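Local coordinates for protein CrataBL (Crataeva tapia, PDB 4IHZ) that inhibits trypsin through a beta-trefoil fold, probably of the Kunitz type, and probably inhibits factor Xa more strongly and binds glucose and N-acetylglucosamine as a lectin, at residues Ile2-Pro7 and Lys61-Ser66; Gly96-Thr101 and Arg146-Pro151; Glu115-Ser120 and Pro155-Phe160. All coordinates share one frame; numbering follows the deposited sequence.

Interaction 1. Residues Ile2-Pro7 and Lys61-Ser66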
loop_
_atom_site.group_PDB
_atom_site.type_symbol
_atom_site.label_atom_id
_atom_site.label_comp_id
_atom_site.label_asym_id
_atom_site.label_seq_id
_atom_site.Cartn_x
_atom_site.Cartn_y
_atom_site.Cartn_z
ATOM N N ILE A 2 16.436 -16.054 11.172
ATOM C CA ILE A 2 15.434 -15.393 10.357
ATOM C C ILE A 2 16.150 -14.350 9.505
ATOM O O ILE A 2 16.844 -13.478 10.028
ATOM C CB ILE A 2 14.352 -14.755 11.264
ATOM C CG1 ILE A 2 13.823 -15.810 12.263
ATOM C CG2 ILE A 2 13.245 -14.138 10.420
ATOM C CD1 ILE A 2 12.996 -15.233 13.415
ATOM N N LEU A 3 16.025 -14.471 8.189
ATOM C CA LEU A 3 16.781 -13.627 7.271
ATOM C C LEU A 3 15.969 -12.450 6.761
ATOM O O LEU A 3 14.786 -12.585 6.477
ATOM C CB LEU A 3 17.282 -14.448 6.095
ATOM C CG LEU A 3 18.183 -15.627 6.485
ATOM C CD1 LEU A 3 18.380 -16.557 5.299
ATOM C CD2 LEU A 3 19.529 -15.085 7.016
ATOM N N THR A 4 16.610 -11.290 6.655
ATOM C CA THR A 4 15.966 -10.106 6.107
ATOM C C THR A 4 15.603 -10.325 4.649
ATOM O O THR A 4 16.370 -10.936 3.917
ATOM C CB THR A 4 16.935 -8.911 6.217
ATOM O OG1 THR A 4 17.189 -8.657 7.601
ATOM C CG2 THR A 4 16.361 -7.650 5.561
ATOM N N GLY A 5 14.411 -9.864 4.250
ATOM C CA GLY A 5 14.010 -9.874 2.841
ATOM C C GLY A 5 13.704 -11.251 2.253
ATOM O O GLY A 5 13.676 -11.417 1.022
ATOM N N VAL A 6 13.562 -12.236 3.133
ATOM C CA VAL A 6 13.266 -13.618 2.783
ATOM C C VAL A 6 11.852 -13.893 3.323
ATOM O O VAL A 6 11.539 -13.552 4.457
ATOM C CB VAL A 6 14.265 -14.592 3.456
ATOM C CG1 VAL A 6 13.795 -16.076 3.323
ATOM C CG2 VAL A 6 15.645 -14.405 2.834
ATOM N N PRO A 7 10.981 -14.505 2.506
ATOM C CA PRO A 7 9.607 -14.697 2.947
ATOM C C PRO A 7 9.477 -15.882 3.902
ATOM O O PRO A 7 10.094 -16.930 3.699
ATOM C CB PRO A 7 8.853 -15.024 1.661
ATOM C CG PRO A 7 9.913 -15.616 0.745
ATOM C CD PRO A 7 11.186 -14.840 1.099
ATOM N N LYS A 61 21.508 -8.400 7.603
ATOM C CA LYS A 61 21.095 -9.566 6.805
ATOM C C LYS A 61 20.312 -10.602 7.621
ATOM O O LYS A 61 19.509 -11.345 7.065
ATOM C CB LYS A 61 22.269 -10.196 6.033
ATOM C CG LYS A 61 22.848 -11.472 6.620
ATOM C CD LYS A 61 23.405 -12.405 5.532
ATOM C CE LYS A 61 24.221 -13.564 6.126
ATOM N NZ LYS A 61 23.441 -14.479 7.034
ATOM N N VAL A 62 20.550 -10.623 8.932
ATOM C CA VAL A 62 19.813 -11.448 9.879
ATOM C C VAL A 62 18.892 -10.527 10.670
ATOM O O VAL A 62 19.291 -9.464 11.136
ATOM C CB VAL A 62 20.791 -12.192 10.840
ATOM C CG1 VAL A 62 20.044 -12.927 11.957
ATOM C CG2 VAL A 62 21.649 -13.164 10.040
ATOM N N VAL A 63 17.640 -10.935 10.795
ATOM C CA VAL A 63 16.674 -10.217 11.600
ATOM C C VAL A 63 16.976 -10.404 13.095
ATOM O O VAL A 63 16.927 -11.522 13.589
ATOM C CB VAL A 63 15.261 -10.756 11.291
ATOM C CG1 VAL A 63 14.217 -10.119 12.188
ATOM C CG2 VAL A 63 14.922 -10.562 9.813
ATOM N N PRO A 64 17.258 -9.302 13.821
ATOM C CA PRO A 64 17.541 -9.479 15.246
ATOM C C PRO A 64 16.256 -9.666 16.023
ATOM O O PRO A 64 15.230 -9.091 15.666
ATOM C CB PRO A 64 18.189 -8.153 15.662
ATOM C CG PRO A 64 18.315 -7.353 14.449
ATOM C CD PRO A 64 17.386 -7.892 13.415
ATOM N N LEU A 65 16.325 -10.489 17.071
ATOM C CA LEU A 65 15.210 -10.652 17.974
ATOM C C LEU A 65 15.144 -9.441 18.873
ATOM O O LEU A 65 16.168 -8.771 19.113
ATOM C CB LEU A 65 15.438 -11.908 18.840
ATOM C CG LEU A 65 15.565 -13.206 18.023
ATOM C CD1 LEU A 65 15.787 -14.435 18.887
ATOM C CD2 LEU A 65 14.356 -13.416 17.125
ATOM N N SER A 66 13.956 -9.183 19.417
ATOM C CA SER A 66 13.764 -8.133 20.404
ATOM C C SER A 66 14.177 -6.755 19.888
ATOM O O SER A 66 14.679 -5.917 20.641
ATOM C CB SER A 66 14.489 -8.500 21.722
ATOM O OG SER A 66 13.854 -9.611 22.298
HETATM O O HOH W 1 17.183 -14.244 13.716
HETATM O O HOH W 2 19.050 -11.638 4.602
#
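Ile2 and Val63 meet over the backbone bridge that joins the amino-terminal residues to the loop following strand 52-55. The peptide N-H of Val63 runs to Ile2 O at 2.8 Å and lies fairly close to the line of that carbonyl, with a C=O...N angle of 158°. Beside this bond the two side chains cross obliquely. Ile2 swings CG2 anti to its own N and lays it against Val63 CG2, 4.0 Å away, while the other branch carries CD1 out to Leu65 CD2. Val63 uses the other branch: CG2, beside its backbone N, packs on both Ile2 O and the peptide of Thr4. Phe53 touches Ile2 and Val63, and Phe160 and Ile114 also meet Ile2, which is how this end of the beta-trefoil ties its first residues to strands 52-55, 112-117 and 158-162. The second bond of the bridge goes from Thr4 N to Lys61 O at 2.9 Å; here the donor stands 45° above the carbonyl plane. A water lies between Thr4 O and Lys61 O, though its approach to Lys61 O is too short to be trusted. Thr4 OG1 is anti to its carbonyl carbon (chi1 -63°), a setting that keeps it beside the backbone N and lets it bond to Leu60 O. The side chains of Leu3 and Lys61 lie side by side, pointing the same way, with Leu3 CD2 4.0 Å from Lys61 NZ and 4.2 Å from Val62 CG2. A second water spans the other end of the bridge, accepting from Ile2 N and donating to Val63 O at 2.7 Å.

Interaction 2. Residues Gly96-Thr101 and Arg146-Pro151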
loop_
_atom_site.group_PDB
_atom_site.type_symbol
_atom_site.label_atom_id
_atom_site.label_comp_id
_atom_site.label_asym_id
_atom_site.label_seq_id
_atom_site.Cartn_x
_atom_site.Cartn_y
_atom_site.Cartn_z
ATOM N N GLY A 96 -11.362 -3.866 20.423
ATOM C CA GLY A 96 -10.064 -3.316 20.780
ATOM C C GLY A 96 -9.122 -3.260 19.606
ATOM O O GLY A 96 -9.554 -3.167 18.444
ATOM N N LEU A 97 -7.838 -3.312 19.927
ATOM C CA LEU A 97 -6.803 -3.212 18.900
ATOM C C LEU A 97 -6.764 -4.501 18.126
ATOM O O LEU A 97 -6.964 -5.581 18.669
ATOM C CB LEU A 97 -5.418 -2.976 19.522
ATOM C CG LEU A 97 -5.242 -1.751 20.443
ATOM C CD1 LEU A 97 -3.889 -1.736 21.189
ATOM C CD2 LEU A 97 -5.474 -0.453 19.701
ATOM N N VAL A 98 -6.452 -4.357 16.847
ATOM C CA VAL A 98 -6.305 -5.489 15.910
ATOM C C VAL A 98 -5.109 -5.252 15.013
ATOM O O VAL A 98 -4.751 -4.104 14.728
ATOM C CB VAL A 98 -7.588 -5.715 15.041
ATOM C CG1 VAL A 98 -8.772 -6.045 15.924
ATOM C CG2 VAL A 98 -7.955 -4.475 14.207
ATOM N N VAL A 99 -4.480 -6.343 14.616
ATOM C CA VAL A 99 -3.440 -6.255 13.539
ATOM C C VAL A 99 -4.155 -6.053 12.229
ATOM O O VAL A 99 -5.133 -6.735 11.948
ATOM C CB VAL A 99 -2.578 -7.515 13.515
ATOM C CG1 VAL A 99 -1.525 -7.414 12.387
ATOM C CG2 VAL A 99 -1.820 -7.704 14.834
ATOM N N THR A 100 -3.637 -5.155 11.384
ATOM C CA THR A 100 -4.185 -5.023 10.008
ATOM C C THR A 100 -3.061 -4.807 9.043
ATOM O O THR A 100 -1.929 -4.538 9.446
ATOM C CB THR A 100 -5.145 -3.850 9.838
ATOM O OG1 THR A 100 -4.390 -2.623 9.911
ATOM C CG2 THR A 100 -6.224 -3.848 10.949
ATOM N N THR A 101 -3.407 -4.869 7.762
ATOM C CA THR A 101 -2.459 -4.377 6.787
ATOM C C THR A 101 -2.744 -2.874 6.562
ATOM O O THR A 101 -3.512 -2.264 7.290
ATOM C CB THR A 101 -2.541 -5.145 5.445
ATOM O OG1 THR A 101 -3.823 -4.913 4.870
ATOM C CG2 THR A 101 -2.345 -6.707 5.657
ATOM N N ARG A 146 -14.344 -16.162 12.165
ATOM C CA ARG A 146 -12.909 -16.246 11.883
ATOM C C ARG A 146 -12.083 -15.806 13.087
ATOM O O ARG A 146 -12.565 -15.086 13.971
ATOM C CB ARG A 146 -12.511 -15.375 10.699
ATOM C CG ARG A 146 -12.740 -16.033 9.432
ATOM C CD ARG A 146 -12.290 -15.145 8.306
ATOM N NE ARG A 146 -12.777 -15.763 7.109
ATOM C CZ ARG A 146 -12.730 -15.204 5.905
ATOM N NH1 ARG A 146 -12.195 -14.004 5.760
ATOM N NH2 ARG A 146 -13.225 -15.862 4.865
ATOM N N ARG A 147 -10.850 -16.268 13.128
ATOM C CA ARG A 147 -9.907 -15.844 14.152
ATOM C C ARG A 147 -8.922 -14.895 13.578
ATOM O O ARG A 147 -8.456 -15.097 12.442
ATOM C CB ARG A 147 -9.193 -17.047 14.742
ATOM C CG ARG A 147 -10.206 -18.112 15.179
ATOM C CD ARG A 147 -9.738 -18.911 16.346
ATOM N NE ARG A 147 -8.451 -19.551 16.128
ATOM C CZ ARG A 147 -7.871 -20.331 17.031
ATOM N NH1 ARG A 147 -8.499 -20.587 18.185
ATOM N NH2 ARG A 147 -6.702 -20.882 16.786
ATOM N N TYR A 148 -8.576 -13.864 14.328
ATOM C CA TYR A 148 -7.714 -12.793 13.794
ATOM C C TYR A 148 -6.631 -12.473 14.796
ATOM O O TYR A 148 -6.772 -12.728 15.991
ATOM C CB TYR A 148 -8.549 -11.540 13.475
ATOM C CG TYR A 148 -9.320 -11.007 14.653
ATOM C CD1 TYR A 148 -8.729 -10.065 15.501
ATOM C CD2 TYR A 148 -10.608 -11.433 14.900
ATOM C CE1 TYR A 148 -9.440 -9.572 16.607
ATOM C CE2 TYR A 148 -11.305 -10.953 15.991
ATOM C CZ TYR A 148 -10.716 -10.003 16.804
ATOM O OH TYR A 148 -11.393 -9.515 17.894
ATOM N N LEU A 149 -5.540 -11.911 14.312
ATOM C CA LEU A 149 -4.416 -11.499 15.169
ATOM C C LEU A 149 -4.675 -10.132 15.808
ATOM O O LEU A 149 -5.216 -9.239 15.173
ATOM C CB LEU A 149 -3.112 -11.489 14.361
ATOM C CG LEU A 149 -2.631 -12.817 13.809
ATOM C CD1 LEU A 149 -1.325 -12.481 13.116
ATOM C CD2 LEU A 149 -2.414 -13.847 14.935
ATOM N N ALA A 150 -4.330 -10.014 17.094
ATOM C CA ALA A 150 -4.578 -8.771 17.845
ATOM C C ALA A 150 -3.548 -8.624 18.951
ATOM O O ALA A 150 -3.155 -9.602 19.584
ATOM C CB ALA A 150 -5.948 -8.804 18.419
ATOM N N PRO A 151 -3.126 -7.385 19.218
ATOM C CA PRO A 151 -2.102 -7.193 20.264
ATOM C C PRO A 151 -2.755 -6.990 21.625
ATOM O O PRO A 151 -2.965 -5.863 22.078
ATOM C CB PRO A 151 -1.360 -5.936 19.789
ATOM C CG PRO A 151 -2.423 -5.140 19.072
ATOM C CD PRO A 151 -3.376 -6.156 18.444
HETATM O O HOH W 3 -5.964 -9.095 12.565
#
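Val99 and Leu149 press together in the buried middle of this contact, Val99 CG2 lying 4.0 Å from Leu149 CB. The same methyl also reaches Pro151 CD. It gets there because CG1 is anti to the backbone N (chi1 179°), which turns CG2 to the N side. Further along, Leu97 CB sits on Pro151 CG at 3.7 Å, and the methyl of Ala150 packs on Leu97 O. The CB of Tyr148 points toward strand 96-100, and Val98 CG1 meets ring atom CE1 of Tyr148 obliquely, 3.7 Å away. The ring also meets His94 edge-to-face, and its hydroxyl is bonded to Val141 O. Ile38 touches both Val99 and Leu149.

At the polar edge a single direct hydrogen bond links the two backbones, from Val99 N to Leu149 O at 3.0 Å, the donor standing 35° above the carbonyl plane. A water sits close to both Val99 O (2.6 Å) and Leu149 O (2.7 Å), with more acceptors around it than it has protons to give. Strands 96-100 and 148-151 cross at 123°, far from antiparallel. Strand 96-100 pairs with 87-91 and strand 148-151 with 134-139, so the contact joins two of the hairpins from which the beta-trefoil is built.

Interaction 3. Residues Glu115-Ser120 and Pro155-Phe160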
loop_
_atom_site.group_PDB
_atom_site.type_symbol
_atom_site.label_atom_id
_atom_site.label_comp_id
_atom_site.label_asym_id
_atom_site.label_seq_id
_atom_site.Cartn_x
_atom_site.Cartn_y
_atom_site.Cartn_z
ATOM N N GLU A 115 10.065 -12.010 19.468
ATOM C CA GLU A 115 10.717 -12.321 20.766
ATOM C C GLU A 115 10.670 -13.786 21.037
ATOM O O GLU A 115 9.723 -14.459 20.634
ATOM C CB GLU A 115 10.063 -11.558 21.918
ATOM C CG GLU A 115 10.245 -10.037 21.779
ATOM C CD GLU A 115 9.568 -9.209 22.846
ATOM O OE1 GLU A 115 8.883 -9.767 23.738
ATOM O OE2 GLU A 115 9.704 -7.956 22.771
ATOM N N ARG A 116 11.676 -14.303 21.754
ATOM C CA ARG A 116 11.575 -15.706 22.164
ATOM C C ARG A 116 10.458 -15.900 23.185
ATOM O O ARG A 116 10.201 -15.038 24.019
ATOM C CB ARG A 116 12.880 -16.233 22.742
ATOM C CG ARG A 116 13.991 -16.254 21.716
ATOM C CD ARG A 116 15.147 -17.094 22.199
ATOM N NE ARG A 116 16.145 -17.250 21.129
ATOM C CZ ARG A 116 16.033 -18.114 20.114
ATOM N NH1 ARG A 116 14.981 -18.916 20.002
ATOM N NH2 ARG A 116 16.982 -18.148 19.188
ATOM N N HIS A 117 9.813 -17.048 23.097
ATOM C CA HIS A 117 8.691 -17.367 23.958
ATOM C C HIS A 117 8.761 -18.864 24.132
ATOM O O HIS A 117 8.435 -19.632 23.220
ATOM C CB HIS A 117 7.377 -16.950 23.265
ATOM C CG HIS A 117 6.150 -17.287 24.049
ATOM N ND1 HIS A 117 5.812 -16.646 25.220
ATOM C CD2 HIS A 117 5.167 -18.188 23.814
ATOM C CE1 HIS A 117 4.684 -17.156 25.688
ATOM N NE2 HIS A 117 4.278 -18.100 24.857
ATOM N N GLY A 118 9.226 -19.311 25.304
ATOM C CA GLY A 118 9.469 -20.740 25.454
ATOM C C GLY A 118 10.507 -21.190 24.435
ATOM O O GLY A 118 11.498 -20.505 24.208
ATOM N N ASP A 119 10.273 -22.329 23.787
ATOM C CA ASP A 119 11.228 -22.781 22.770
ATOM C C ASP A 119 10.816 -22.299 21.409
ATOM O O ASP A 119 11.415 -22.686 20.396
ATOM C CB ASP A 119 11.351 -24.295 22.735
ATOM C CG ASP A 119 12.341 -24.811 23.752
ATOM O OD1 ASP A 119 13.305 -24.077 24.088
ATOM O OD2 ASP A 119 12.169 -25.954 24.199
ATOM N N SER A 120 9.814 -21.429 21.389
ATOM C CA SER A 120 9.374 -20.848 20.110
ATOM C C SER A 120 9.478 -19.330 20.161
ATOM O O SER A 120 10.351 -18.775 20.843
ATOM C CB SER A 120 7.949 -21.270 19.764
ATOM O OG SER A 120 7.058 -20.850 20.746
ATOM N N PRO A 155 0.081 -14.030 24.377
ATOM C CA PRO A 155 0.827 -14.314 23.153
ATOM C C PRO A 155 0.453 -15.631 22.493
ATOM O O PRO A 155 0.202 -16.621 23.182
ATOM C CB PRO A 155 2.276 -14.349 23.607
ATOM C CG PRO A 155 2.207 -14.711 25.076
ATOM C CD PRO A 155 0.916 -14.112 25.593
ATOM N N LEU A 156 0.401 -15.598 21.169
ATOM C CA LEU A 156 0.362 -16.825 20.376
ATOM C C LEU A 156 1.791 -17.300 20.153
ATOM O O LEU A 156 2.615 -16.575 19.580
ATOM C CB LEU A 156 -0.307 -16.546 19.013
ATOM C CG LEU A 156 -0.326 -17.767 18.078
ATOM C CD1 LEU A 156 -1.181 -18.912 18.586
ATOM C CD2 LEU A 156 -0.787 -17.305 16.692
ATOM N N ALA A 157 2.119 -18.513 20.600
ATOM C CA ALA A 157 3.425 -19.081 20.228
ATOM C C ALA A 157 3.483 -19.411 18.740
ATOM O O ALA A 157 2.612 -20.129 18.221
ATOM C CB ALA A 157 3.730 -20.346 21.027
ATOM N N VAL A 158 4.528 -18.921 18.092
ATOM C CA VAL A 158 4.670 -19.116 16.648
ATOM C C VAL A 158 6.042 -19.609 16.275
ATOM O O VAL A 158 7.026 -19.492 17.027
ATOM C CB VAL A 158 4.367 -17.793 15.808
ATOM C CG1 VAL A 158 2.914 -17.324 16.047
ATOM C CG2 VAL A 158 5.403 -16.652 16.143
ATOM N N ARG A 159 6.082 -20.166 15.066
ATOM C CA ARG A 159 7.291 -20.594 14.414
ATOM C C ARG A 159 7.258 -20.000 13.012
ATOM O O ARG A 159 6.214 -19.509 12.555
ATOM C CB ARG A 159 7.308 -22.126 14.352
ATOM C CG ARG A 159 6.073 -22.717 13.621
ATOM C CD ARG A 159 5.951 -24.251 13.865
ATOM N NE ARG A 159 4.703 -24.762 13.283
ATOM C CZ ARG A 159 4.576 -25.217 12.039
ATOM N NH1 ARG A 159 5.637 -25.309 11.232
ATOM N NH2 ARG A 159 3.387 -25.617 11.593
ATOM N N PHE A 160 8.382 -20.075 12.320
ATOM C CA PHE A 160 8.492 -19.441 11.012
ATOM C C PHE A 160 9.032 -20.454 10.032
ATOM O O PHE A 160 10.080 -21.056 10.265
ATOM C CB PHE A 160 9.406 -18.218 11.068
ATOM C CG PHE A 160 8.998 -17.207 12.108
ATOM C CD1 PHE A 160 7.915 -16.366 11.881
ATOM C CD2 PHE A 160 9.673 -17.115 13.335
ATOM C CE1 PHE A 160 7.517 -15.431 12.832
ATOM C CE2 PHE A 160 9.290 -16.178 14.298
ATOM C CZ PHE A 160 8.211 -15.323 14.053
#
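His117 and Ser120, at the two ends of a type II' turn, face Pro155 and Ala157 across a surface seam of the beta-trefoil. The turn joins strands 112-117 and 120-125 as a beta-hairpin, closed by paired backbone bonds between His117 and Ser120; residues 155-157 lead into strand 158-162. Val158 is tied by backbone bonding to Tyr121, beside the turn, and Ser120 packs its CB on Val158 O; the position of its OG, near the Ala157 methyl, is doubtful because the serine has two conformers. The CB of His117 points toward Pro155-Phe160, and CG leaves it anti to the backbone N (chi1 178°). On one side of the ring CD2 meets the methyl of Ala157 at 3.8 Å, which comes in at the edge, near the ring plane. Pro155 CB lies 4.2 Å above one ring face, offset toward the rim; the two side chains cross at about a right angle. Lys122 touches both His117 and Pro155. At the far end of the imidazole CE1 touches Pro155 CG at 3.5 Å, with NE2 and ND1 a little more distant from the same carbon.

Overall arrangement
Interaction 2 is the buried contact, centred about 8 Å from the middle of the chain, whereas interactions 1 and 3 lie further out, at 15 and 14 Å, the first partly buried and the third at the surface. Interaction 1 depends on paired backbone bonds and a bridging water, interaction 2 on aliphatic packing round one direct bond, and interaction 3 on van der Waals contacts alone between its segments. Interactions 2 and 3 reach the same four-stranded sheet and touch through Leu149 and Leu156. Interaction 3 also meets interaction 1, through Leu65 with Arg116 and Ile2 with Phe160, while interactions 1 and 2 stay about 15 Å apart at their nearest atoms.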